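Local structure of cyanophycinase-like exopeptidase (actinobacterium SCGC AAA027-L06, 6NQC) at residues Thr221-Arg226 and Ala238-Leu243. The protein is probably a serine peptidase of family S51, related to cyanophycinase and expected to cleave peptide bonds near the end of a chain. Sequence-based numbering, arbitrary orientation.
Sequences TALVKR and AKVHIL
With chi1 of T221 at -51°, its hydroxyl OG1 lies anti to the carbonyl carbon and its methyl CG2 anti to the backbone N. T221 OG1 accepts a hydrogen bond from A238 N at 2.8 Å, distinctly bent with an N-H...O angle of 133°. It donates its own proton to the backbone oxygen of E219. A238 CB packs beside T221 OG1 at 3.3 Å, where a methyl takes little room. T221 CG2 lies over the carbonyl group of A238, 3.6 Å from A238 O, and reaches on to V240 CG2 at 4.1 Å.

In V240 it is CG1 that stands anti to the backbone N, leaving V240 CG2 to face strand 221-225, where it also meets L223 CD1 at 4.3 Å. Threonine thus suits a place where one side chain accepts a proton, gives one and still offers a methyl, while valine and leucine fill the buried ground beside it. E219 may belong to a Ser-His-Glu triad, which would put T221 close to the active site.

The two strands belong to different sheets, and their segments 221-225 and 240-243 run at 69° to each other, without backbone pairing. Strand 221-225 lies between 26-29 and 232-236, with helix 39-51 packed against A222 and V224; strand 240-244 lies between 213-217 and 249-251, and V240 and L223 both touch V234 of strand 232-236.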
loop_
_atom_site.group_PDB
_atom_site.type_symbol
_atom_site.label_atom_id
_atom_site.label_comp_id
_atom_site.label_asym_id
_atom_site.label_seq_id
_atom_site.Cartn_x
_atom_site.Cartn_y
_atom_site.Cartn_z
ATOM N N THR A 221 2.098 11.752 3.244
ATOM C CA THR A 221 1.282 11.502 4.423
ATOM C C THR A 221 0.833 10.051 4.348
ATOM O O THR A 221 0.732 9.469 3.251
ATOM C CB THR A 221 0.077 12.426 4.478
ATOM O OG1 THR A 221 0.524 13.785 4.306
ATOM C CG2 THR A 221 -0.665 12.332 5.785
ATOM N N ALA A 222 0.595 9.462 5.528
ATOM C CA ALA A 222 0.174 8.077 5.619
ATOM C C ALA A 222 -0.838 7.925 6.747
ATOM O O ALA A 222 -0.951 8.763 7.652
ATOM C CB ALA A 222 1.374 7.117 5.829
ATOM N N LEU A 223 -1.583 6.845 6.650
ATOM C CA LEU A 223 -2.481 6.374 7.691
ATOM C C LEU A 223 -2.091 4.931 7.987
ATOM O O LEU A 223 -1.916 4.134 7.059
ATOM C CB LEU A 223 -3.929 6.474 7.234
ATOM C CG LEU A 223 -5.028 6.329 8.286
ATOM C CD1 LEU A 223 -5.023 7.564 9.194
ATOM C CD2 LEU A 223 -6.370 6.160 7.588
ATOM N N VAL A 224 -1.944 4.598 9.268
ATOM C CA VAL A 224 -1.461 3.293 9.667
ATOM C C VAL A 224 -2.371 2.724 10.737
ATOM O O VAL A 224 -2.781 3.434 11.668
ATOM C CB VAL A 224 -0.004 3.346 10.176
ATOM C CG1 VAL A 224 0.082 4.209 11.414
ATOM C CG2 VAL A 224 0.499 1.949 10.453
ATOM N N LYS A 225 -2.667 1.439 10.613
ATOM C CA LYS A 225 -3.325 0.679 11.676
ATOM C C LYS A 225 -2.255 -0.268 12.215
ATOM O O LYS A 225 -1.876 -1.227 11.544
ATOM C CB LYS A 225 -4.544 -0.101 11.200
ATOM C CG LYS A 225 -5.200 -0.947 12.343
ATOM C CD LYS A 225 -6.243 -1.924 11.837
ATOM C CE LYS A 225 -7.554 -1.248 11.503
ATOM N NZ LYS A 225 -8.599 -2.240 10.998
ATOM N N ARG A 226 -1.758 -0.001 13.413
ATOM C CA ARG A 226 -0.655 -0.801 13.927
ATOM C C ARG A 226 -1.122 -2.178 14.390
ATOM O O ARG A 226 -2.241 -2.352 14.859
ATOM C CB ARG A 226 0.035 -0.059 15.072
ATOM C CG ARG A 226 0.552 1.295 14.729
ATOM C CD ARG A 226 1.972 1.239 14.310
ATOM N NE ARG A 226 2.456 2.571 13.939
ATOM C CZ ARG A 226 3.533 2.771 13.181
ATOM N NH1 ARG A 226 4.227 1.713 12.773
ATOM N NH2 ARG A 226 3.926 4.012 12.857
ATOM N N ALA A 238 1.334 15.992 5.911
ATOM C CA ALA A 238 0.105 16.735 5.662
ATOM C C ALA A 238 -1.143 16.046 6.222
ATOM O O ALA A 238 -1.118 15.540 7.345
ATOM C CB ALA A 238 -0.039 17.012 4.156
ATOM N N LYS A 239 -2.245 16.055 5.474
ATOM C CA LYS A 239 -3.525 15.661 6.042
ATOM C C LYS A 239 -4.112 14.399 5.415
ATOM O O LYS A 239 -3.808 14.011 4.288
ATOM C CB LYS A 239 -4.547 16.796 5.921
ATOM C CG LYS A 239 -4.033 18.156 6.387
ATOM C CD LYS A 239 -5.144 19.217 6.274
ATOM C CE LYS A 239 -4.603 20.649 6.362
ATOM N NZ LYS A 239 -5.028 21.473 5.178
ATOM N N VAL A 240 -4.955 13.767 6.206
ATOM C CA VAL A 240 -5.875 12.734 5.759
ATOM C C VAL A 240 -7.269 13.336 5.814
ATOM O O VAL A 240 -7.669 13.907 6.840
ATOM C CB VAL A 240 -5.805 11.483 6.642
ATOM C CG1 VAL A 240 -6.943 10.528 6.300
ATOM C CG2 VAL A 240 -4.462 10.821 6.490
ATOM N N HIS A 241 -8.017 13.169 4.739
ATOM C CA HIS A 241 -9.349 13.730 4.594
ATOM C C HIS A 241 -10.391 12.628 4.623
ATOM O O HIS A 241 -10.332 11.676 3.833
ATOM C CB HIS A 241 -9.423 14.514 3.291
ATOM C CG HIS A 241 -8.264 15.425 3.097
ATOM N ND1 HIS A 241 -8.329 16.777 3.369
ATOM C CD2 HIS A 241 -6.994 15.180 2.695
ATOM C CE1 HIS A 241 -7.156 17.330 3.126
ATOM N NE2 HIS A 241 -6.329 16.386 2.713
ATOM N N ILE A 242 -11.321 12.744 5.564
ATOM C CA ILE A 242 -12.485 11.860 5.585
ATOM C C ILE A 242 -13.522 12.437 4.640
ATOM O O ILE A 242 -14.033 13.531 4.863
ATOM C CB ILE A 242 -13.040 11.717 7.004
ATOM C CG1 ILE A 242 -11.913 11.389 7.972
ATOM C CG2 ILE A 242 -14.145 10.663 7.046
ATOM C CD1 ILE A 242 -10.956 10.285 7.478
ATOM N N LEU A 243 -13.858 11.695 3.584
ATOM C CA LEU A 243 -14.674 12.265 2.513
ATOM C C LEU A 243 -16.105 11.754 2.473
ATOM O O LEU A 243 -17.017 12.539 2.201
ATOM C CB LEU A 243 -14.030 11.992 1.142
ATOM C CG LEU A 243 -12.601 12.511 0.995
ATOM C CD1 LEU A 243 -12.033 12.113 -0.322
ATOM C CD2 LEU A 243 -12.557 14.019 1.149
#